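Local atomic coordinates of regulatory protein YycH-like domain-containing protein (Eubacterium rectale, PDB entry 5COZ), a protein that is of unknown function but carries a domain resembling the regulatory protein YycH and is probably an exported lipoprotein of the cell envelope. Residues Thr235-Ala247 with Ile253-Val265. Residues are numbered along the deposited sequence; the frame is centred on the assembly and turned at random.
Sequences TGYANQENHLVIA and ISFLDIPPLYDWV
Y237 and Y262 reach toward each other from opposite directions, their OH atoms 3.3 Å apart and each hydroxyl set obliquely to the other ring. N239 CB lies over one face of the Y237 ring, 3.5 Å above its plane and offset toward the rim, while T235 O sits in plane at the edge; both tyrosines also meet Y315 edge-to-face. Replacing Y237 by an alanine would probably open a gap between N239 CB and the Y262 hydroxyl and leave Y315 without one aromatic partner. The flat amide of Q240 rests against the P260 ring, with Q240 CD 3.4 Å from P260 CD. N242 OD1 and P260 O, both acceptors, need a donor between them, and a water donates to each, joining 235-247 to 253-265; N242 ND2 is held by P218 O and Y225 O. P259, which has no N-H to offer, packs its CG 3.4 Å from H243 O as the two segments enter an antiparallel beta hairpin, one edge of which pairs with strand 211-220 and the other with strand 125-128. V245 and D257 form a hydrogen-bonded pair, both bonds in the carbonyl planes. At A247, whose small CB fits against F255 CB, a classic beta bulge sets S254 and F255 opposite one residue: S254 N donates to A247 O from above the carbonyl plane (37°), whereas A247 N gives F255 O a nearly straight bond of 2.8 Å. F255 has CG anti to its N (chi1 -176°), which lays its CE1 3.9 Å from V245 CG1. On the opposite face, where L256 also meets helix 73-87, branched I246 and L256 lie side by side, I246 CG1 tightly 3.3 Å from L256 CD1.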
ATOM      1  N   THR A 235      -3.311   4.431 -15.713  1.00  8.42           N
ATOM      2  CA  THR A 235      -4.634   4.256 -15.067  1.00  7.48           C
ATOM      3  C   THR A 235      -5.686   5.248 -15.520  1.00 10.29           C
ATOM      4  O   THR A 235      -6.875   5.013 -15.288  1.00  9.05           O
ATOM      5  CB  THR A 235      -4.500   4.386 -13.548  1.00  7.90           C
ATOM      6  OG1 THR A 235      -4.159   5.757 -13.265  1.00  7.49           O
ATOM      7  CG2 THR A 235      -3.420   3.453 -12.956  1.00  9.42           C
ATOM      8  N   GLY A 236      -5.247   6.369 -16.082  1.00  7.37           N
ATOM      9  CA  GLY A 236      -6.187   7.383 -16.531  1.00  7.80           C
ATOM     10  C   GLY A 236      -6.544   8.406 -15.466  1.00 11.01           C
ATOM     11  O   GLY A 236      -7.340   9.294 -15.735  1.00 10.87           O
ATOM     12  N   TYR A 237      -6.012   8.274 -14.234  1.00  7.67           N
ATOM     13  CA  TYR A 237      -6.332   9.237 -13.182  1.00  7.84           C
ATOM     14  C   TYR A 237      -5.173   9.280 -12.194  1.00  9.51           C
ATOM     15  O   TYR A 237      -4.185   8.537 -12.383  1.00  8.80           O
ATOM     16  CB  TYR A 237      -7.659   8.853 -12.484  1.00  7.75           C
ATOM     17  CG  TYR A 237      -7.574   7.646 -11.563  1.00  8.03           C
ATOM     18  CD1 TYR A 237      -7.454   6.357 -12.076  1.00  7.99           C
ATOM     19  CD2 TYR A 237      -7.642   7.794 -10.179  1.00  8.95           C
ATOM     20  CE1 TYR A 237      -7.352   5.248 -11.237  1.00  8.67           C
ATOM     21  CE2 TYR A 237      -7.568   6.686  -9.326  1.00  8.23           C
ATOM     22  CZ  TYR A 237      -7.420   5.420  -9.863  1.00  8.79           C
ATOM     23  OH  TYR A 237      -7.306   4.325  -9.041  1.00 11.45           O
ATOM     24  N   ALA A 238      -5.222  10.200 -11.208  1.00  9.17           N
ATOM     25  CA  ALA A 238      -4.162  10.295 -10.214  1.00  9.63           C
ATOM     26  C   ALA A 238      -4.337   9.178  -9.189  1.00 12.40           C
ATOM     27  O   ALA A 238      -4.842   9.402  -8.078  1.00 12.58           O
ATOM     28  CB  ALA A 238      -4.178  11.672  -9.554  1.00 10.79           C
ATOM     29  N   ASN A 239      -3.960   7.940  -9.584  1.00  8.55           N
ATOM     30  CA  ASN A 239      -4.098   6.791  -8.687  1.00  8.55           C
ATOM     31  C   ASN A 239      -3.065   6.901  -7.571  1.00 10.11           C
ATOM     32  O   ASN A 239      -2.112   7.695  -7.644  1.00 10.58           O
ATOM     33  CB  ASN A 239      -3.930   5.473  -9.458  1.00  9.86           C
ATOM     34  CG  ASN A 239      -2.568   5.352 -10.097  1.00 10.52           C
ATOM     35  OD1 ASN A 239      -2.240   6.093 -11.046  1.00  8.92           O
ATOM     36  ND2 ASN A 239      -1.714   4.507  -9.537  1.00  9.94           N
ATOM     37  N   GLN A 240      -3.301   6.166  -6.505  1.00  8.93           N
ATOM     38  CA  GLN A 240      -2.350   6.154  -5.405  1.00  8.99           C
ATOM     39  C   GLN A 240      -2.263   4.774  -4.834  1.00  8.55           C
ATOM     40  O   GLN A 240      -3.120   3.923  -5.101  1.00  8.66           O
ATOM     41  CB  GLN A 240      -2.720   7.163  -4.320  1.00 11.00           C
ATOM     42  CG  GLN A 240      -3.982   6.817  -3.612  1.00 11.58           C
ATOM     43  CD  GLN A 240      -4.505   8.024  -2.878  1.00 25.68           C
ATOM     44  OE1 GLN A 240      -5.163   8.894  -3.467  1.00 19.71           O
ATOM     45  NE2 GLN A 240      -4.256   8.075  -1.572  1.00 17.31           N
ATOM     46  N   GLU A 241      -1.230   4.567  -4.005  1.00  8.04           N
ATOM     47  CA  GLU A 241      -1.010   3.265  -3.408  1.00  7.50           C
ATOM     48  C   GLU A 241      -2.139   2.897  -2.466  1.00  8.26           C
ATOM     49  O   GLU A 241      -2.526   3.677  -1.574  1.00  9.31           O
ATOM     50  CB  GLU A 241       0.310   3.240  -2.655  1.00  8.26           C
ATOM     51  CG  GLU A 241       1.516   3.463  -3.567  1.00 10.73           C
ATOM     52  CD  GLU A 241       2.760   3.892  -2.804  1.00 14.79           C
ATOM     53  OE1 GLU A 241       3.435   3.016  -2.227  1.00 13.23           O
ATOM     54  OE2 GLU A 241       2.976   5.115  -2.678  1.00 15.20           O
ATOM     55  N   ASN A 242      -2.706   1.716  -2.695  1.00  6.65           N
ATOM     56  CA  ASN A 242      -3.804   1.233  -1.877  1.00  6.50           C
ATOM     57  C   ASN A 242      -3.304   0.684  -0.542  1.00  9.71           C
ATOM     58  O   ASN A 242      -3.012  -0.517  -0.444  1.00 10.49           O
ATOM     59  CB  ASN A 242      -4.565   0.146  -2.618  1.00  6.69           C
ATOM     60  CG  ASN A 242      -5.649  -0.462  -1.800  1.00  8.56           C
ATOM     61  OD1 ASN A 242      -6.469   0.249  -1.215  1.00  9.02           O
ATOM     62  ND2 ASN A 242      -5.686  -1.787  -1.761  1.00  8.50           N
ATOM     63  N   HIS A 243      -3.220   1.534   0.468  1.00  5.97           N
ATOM     64  CA  HIS A 243      -2.920   1.057   1.809  1.00  6.11           C
ATOM     65  C   HIS A 243      -3.734   1.853   2.802  1.00  7.96           C
ATOM     66  O   HIS A 243      -3.802   3.084   2.740  1.00  8.28           O
ATOM     67  CB  HIS A 243      -1.393   1.053   2.196  1.00  7.11           C
ATOM     68  CG  HIS A 243      -0.618   2.271   1.786  1.00  8.91           C
ATOM     69  ND1 HIS A 243       0.543   2.160   1.031  1.00 10.98           N
ATOM     70  CD2 HIS A 243      -0.815   3.580   2.070  1.00 11.48           C
ATOM     71  CE1 HIS A 243       1.001   3.389   0.878  1.00 10.39           C
ATOM     72  NE2 HIS A 243       0.235   4.277   1.494  1.00 10.94           N
ATOM     73  N   LEU A 244      -4.379   1.106   3.684  1.00  5.89           N
ATOM     74  CA  LEU A 244      -5.084   1.643   4.855  1.00  6.69           C
ATOM     75  C   LEU A 244      -4.005   1.655   5.961  1.00  8.41           C
ATOM     76  O   LEU A 244      -3.463   0.586   6.328  1.00  8.33           O
ATOM     77  CB  LEU A 244      -6.272   0.720   5.205  1.00  7.17           C
ATOM     78  CG  LEU A 244      -6.946   0.958   6.574  1.00 10.06           C
ATOM     79  CD1 LEU A 244      -7.609   2.321   6.659  1.00 11.00           C
ATOM     80  CD2 LEU A 244      -8.010  -0.177   6.877  1.00  8.89           C
ATOM     81  N   VAL A 245      -3.613   2.875   6.420  1.00  6.73           N
ATOM     82  CA  VAL A 245      -2.528   3.021   7.383  1.00  6.29           C
ATOM     83  C   VAL A 245      -3.107   3.172   8.785  1.00 10.84           C
ATOM     84  O   VAL A 245      -3.917   4.065   9.006  1.00 10.59           O
ATOM     85  CB  VAL A 245      -1.616   4.203   7.015  1.00  9.60           C
ATOM     86  CG1 VAL A 245      -0.414   4.255   7.974  1.00 10.64           C
ATOM     87  CG2 VAL A 245      -1.119   4.091   5.568  1.00  9.67           C
ATOM     88  N   ILE A 246      -2.755   2.259   9.692  1.00  7.42           N
ATOM     89  CA  ILE A 246      -3.230   2.329  11.076  1.00  8.15           C
ATOM     90  C   ILE A 246      -2.025   2.283  11.969  1.00 11.28           C
ATOM     91  O   ILE A 246      -1.301   1.281  11.990  1.00  9.77           O
ATOM     92  CB  ILE A 246      -4.204   1.175  11.397  1.00 11.51           C
ATOM     93  CG1 ILE A 246      -5.304   1.028  10.288  1.00 12.80           C
ATOM     94  CG2 ILE A 246      -4.813   1.398  12.812  1.00 14.59           C
ATOM     95  CD1 ILE A 246      -6.466  -0.031  10.625  1.00 16.39           C
ATOM     96  N   ALA A 247      -1.788   3.370  12.694  1.00  9.05           N
ATOM     97  CA  ALA A 247      -0.645   3.412  13.616  1.00  8.75           C
ATOM     98  C   ALA A 247      -1.121   3.464  15.038  1.00 10.65           C
ATOM     99  O   ALA A 247      -2.205   4.006  15.300  1.00 10.00           O
ATOM    100  CB  ALA A 247       0.227   4.615  13.328  1.00 10.20           C
ATOM    101  N   ILE A 253      -4.563   3.987  19.134  1.00 11.38           N
ATOM    102  CA  ILE A 253      -4.470   4.397  17.739  0.60 11.31           C
ATOM    103  C   ILE A 253      -4.070   5.872  17.687  1.00 13.37           C
ATOM    104  O   ILE A 253      -4.668   6.687  18.387  1.00 13.98           O
ATOM    105  CB  ILE A 253      -5.809   4.135  16.984  0.60 14.17           C
ATOM    106  CG1 ILE A 253      -6.291   2.657  17.133  0.60 15.87           C
ATOM    107  CG2 ILE A 253      -5.763   4.590  15.505  0.60 13.80           C
ATOM    108  CD1 ILE A 253      -5.427   1.598  16.511  0.60 25.66           C
ATOM    109  N   SER A 254      -3.077   6.208  16.873  1.00  9.57           N
ATOM    110  CA  SER A 254      -2.599   7.580  16.775  1.00  9.30           C
ATOM    111  C   SER A 254      -2.682   8.155  15.362  1.00 11.68           C
ATOM    112  O   SER A 254      -2.478   9.349  15.187  1.00 11.09           O
ATOM    113  CB  SER A 254      -1.141   7.611  17.239  1.00 10.44           C
ATOM    114  OG  SER A 254      -0.380   6.787  16.361  1.00 11.21           O
ATOM    115  N   PHE A 255      -2.950   7.319  14.348  1.00 10.09           N
ATOM    116  CA  PHE A 255      -2.969   7.754  12.957  1.00  9.70           C
ATOM    117  C   PHE A 255      -3.755   6.752  12.154  1.00 10.96           C
ATOM    118  O   PHE A 255      -3.520   5.550  12.282  1.00 11.24           O
ATOM    119  CB  PHE A 255      -1.508   7.847  12.448  1.00 10.39           C
ATOM    120  CG  PHE A 255      -1.329   8.384  11.053  1.00 11.36           C
ATOM    121  CD1 PHE A 255      -1.419   7.541   9.951  1.00 12.42           C
ATOM    122  CD2 PHE A 255      -0.994   9.714  10.844  1.00 11.46           C
ATOM    123  CE1 PHE A 255      -1.219   8.033   8.656  1.00 13.44           C
ATOM    124  CE2 PHE A 255      -0.775  10.199   9.548  1.00 13.67           C
ATOM    125  CZ  PHE A 255      -0.866   9.349   8.473  1.00 12.10           C
ATOM    126  N   LEU A 256      -4.727   7.229  11.352  1.00  8.22           N
ATOM    127  CA  LEU A 256      -5.573   6.355  10.583  1.00  9.37           C
ATOM    128  C   LEU A 256      -5.823   7.044   9.264  1.00  9.98           C
ATOM    129  O   LEU A 256      -6.461   8.101   9.240  1.00  9.16           O
ATOM    130  CB  LEU A 256      -6.880   6.100  11.375  1.00 11.74           C
ATOM    131  CG  LEU A 256      -7.777   4.953  10.968  1.00 19.64           C
ATOM    132  CD1 LEU A 256      -7.048   3.709  10.880  1.00 22.97           C
ATOM    133  CD2 LEU A 256      -8.850   4.734  12.022  1.00 19.56           C
ATOM    134  N   ASP A 257      -5.246   6.502   8.189  1.00  8.41           N
ATOM    135  CA  ASP A 257      -5.365   7.116   6.870  1.00  8.04           C
ATOM    136  C   ASP A 257      -6.053   6.140   5.927  1.00  9.42           C
ATOM    137  O   ASP A 257      -5.552   5.030   5.678  1.00  8.97           O
ATOM    138  CB  ASP A 257      -3.972   7.512   6.341  1.00 10.05           C
ATOM    139  CG  ASP A 257      -3.961   8.582   5.257  1.00 23.30           C
ATOM    140  OD1 ASP A 257      -5.036   9.155   4.970  1.00 20.74           O
ATOM    141  OD2 ASP A 257      -2.861   8.927   4.779  1.00 32.94           O
ATOM    142  N   ILE A 258      -7.226   6.549   5.432  1.00  7.70           N
ATOM    143  CA  ILE A 258      -8.030   5.719   4.553  1.00  6.56           C
ATOM    144  C   ILE A 258      -7.808   6.160   3.129  1.00  7.85           C
ATOM    145  O   ILE A 258      -7.995   7.331   2.822  1.00  8.19           O
ATOM    146  CB  ILE A 258      -9.528   5.809   4.914  1.00  7.82           C
ATOM    147  CG1 ILE A 258      -9.781   5.513   6.432  1.00  9.19           C
ATOM    148  CG2 ILE A 258     -10.386   4.860   4.016  1.00  7.64           C
ATOM    149  CD1 ILE A 258     -11.274   5.644   6.813  1.00 10.71           C
ATOM    150  N   PRO A 259      -7.379   5.228   2.268  1.00  7.47           N
ATOM    151  CA  PRO A 259      -7.165   5.560   0.857  1.00  7.47           C
ATOM    152  C   PRO A 259      -8.480   5.568   0.084  1.00  9.67           C
ATOM    153  O   PRO A 259      -9.525   5.169   0.637  1.00  8.61           O
ATOM    154  CB  PRO A 259      -6.279   4.393   0.395  1.00  8.46           C
ATOM    155  CG  PRO A 259      -6.821   3.204   1.149  1.00 10.96           C
ATOM    156  CD  PRO A 259      -7.184   3.781   2.524  1.00  7.86           C
ATOM    157  N   PRO A 260      -8.466   5.893  -1.214  1.00  8.43           N
ATOM    158  CA  PRO A 260      -9.707   5.781  -2.003  1.00  8.46           C
ATOM    159  C   PRO A 260     -10.259   4.379  -1.985  1.00  9.39           C
ATOM    160  O   PRO A 260      -9.513   3.385  -2.084  1.00 10.54           O
ATOM    161  CB  PRO A 260      -9.261   6.161  -3.424  1.00  9.80           C
ATOM    162  CG  PRO A 260      -8.030   7.031  -3.198  1.00 12.21           C
ATOM    163  CD  PRO A 260      -7.339   6.357  -2.050  1.00  9.54           C
ATOM    164  N   LEU A 261     -11.608   4.285  -1.851  1.00  7.74           N
ATOM    165  CA  LEU A 261     -12.303   3.010  -1.803  1.00  7.44           C
ATOM    166  C   LEU A 261     -13.294   2.952  -2.924  1.00 10.38           C
ATOM    167  O   LEU A 261     -13.639   3.983  -3.512  1.00  9.05           O
ATOM    168  CB  LEU A 261     -12.989   2.731  -0.460  1.00  7.97           C
ATOM    169  CG  LEU A 261     -12.078   2.691   0.778  1.00 10.43           C
ATOM    170  CD1 LEU A 261     -12.924   2.487   2.047  1.00  9.96           C
ATOM    171  CD2 LEU A 261     -10.997   1.581   0.647  1.00 11.85           C
ATOM    172  N   TYR A 262     -13.692   1.719  -3.276  1.00  9.06           N
ATOM    173  CA  TYR A 262     -14.506   1.457  -4.452  1.00  8.32           C
ATOM    174  C   TYR A 262     -15.588   0.464  -4.150  1.00 11.55           C
ATOM    175  O   TYR A 262     -15.414  -0.407  -3.291  1.00 13.72           O
ATOM    176  CB  TYR A 262     -13.613   0.924  -5.590  1.00  8.65           C
ATOM    177  CG  TYR A 262     -12.487   1.881  -5.916  1.00  8.65           C
ATOM    178  CD1 TYR A 262     -12.686   2.954  -6.779  1.00  8.92           C
ATOM    179  CD2 TYR A 262     -11.242   1.771  -5.288  1.00 10.04           C
ATOM    180  CE1 TYR A 262     -11.679   3.891  -7.019  1.00 10.52           C
ATOM    181  CE2 TYR A 262     -10.251   2.734  -5.479  1.00 11.55           C
ATOM    182  CZ  TYR A 262     -10.461   3.773  -6.373  1.00 14.95           C
ATOM    183  OH  TYR A 262      -9.483   4.714  -6.643  1.00 15.57           O
ATOM    184  N   ASP A 263     -16.728   0.603  -4.838  1.00  7.96           N
ATOM    185  CA  ASP A 263     -17.877  -0.290  -4.679  1.00  8.22           C
ATOM    186  C   ASP A 263     -18.062  -1.084  -5.976  1.00  9.51           C
ATOM    187  O   ASP A 263     -18.237  -0.502  -7.039  1.00  8.65           O
ATOM    188  CB  ASP A 263     -19.159   0.508  -4.337  1.00  9.57           C
ATOM    189  CG  ASP A 263     -20.335  -0.355  -3.911  1.00 11.47           C
ATOM    190  OD1 ASP A 263     -20.117  -1.311  -3.192  1.00 13.02           O
ATOM    191  OD2 ASP A 263     -21.475  -0.075  -4.348  1.00 16.08           O
ATOM    192  N   TRP A 264     -18.029  -2.415  -5.875  1.00  8.07           N
ATOM    193  CA  TRP A 264     -18.209  -3.284  -7.050  1.00  8.13           C
ATOM    194  C   TRP A 264     -19.610  -3.111  -7.649  1.00  8.75           C
ATOM    195  O   TRP A 264     -20.624  -3.307  -6.951  1.00  8.58           O
ATOM    196  CB  TRP A 264     -18.002  -4.733  -6.637  1.00  8.32           C
ATOM    197  CG  TRP A 264     -17.998  -5.701  -7.788  1.00  8.41           C
ATOM    198  CD1 TRP A 264     -19.083  -6.333  -8.333  1.00 11.13           C
ATOM    199  CD2 TRP A 264     -16.852  -6.207  -8.471  1.00  7.16           C
ATOM    200  NE1 TRP A 264     -18.680  -7.188  -9.337  1.00 10.07           N
ATOM    201  CE2 TRP A 264     -17.312  -7.139  -9.435  1.00 10.51           C
ATOM    202  CE3 TRP A 264     -15.470  -5.984  -8.354  1.00  7.46           C
ATOM    203  CZ2 TRP A 264     -16.431  -7.839 -10.273  1.00  9.35           C
ATOM    204  CZ3 TRP A 264     -14.596  -6.692  -9.181  1.00  8.34           C
ATOM    205  CH2 TRP A 264     -15.081  -7.609 -10.118  1.00  9.11           C
ATOM    206  N   VAL A 265     -19.684  -2.845  -8.962  1.00  6.79           N
ATOM    207  CA  VAL A 265     -20.985  -2.675  -9.593  1.00  7.63           C
ATOM    208  C   VAL A 265     -21.366  -3.936 -10.385  1.00 10.04           C
ATOM    209  O   VAL A 265     -22.510  -4.421 -10.284  1.00 10.34           O
ATOM    210  CB  VAL A 265     -20.964  -1.423 -10.517  1.00 10.93           C
ATOM    211  CG1 VAL A 265     -22.236  -1.307 -11.388  1.00 10.63           C
ATOM    212  CG2 VAL A 265     -20.778  -0.166  -9.662  1.00 10.73           C
TER
HETATM  213  O   HOH W   1      -6.975   2.644  -2.422  1.00 10.43           O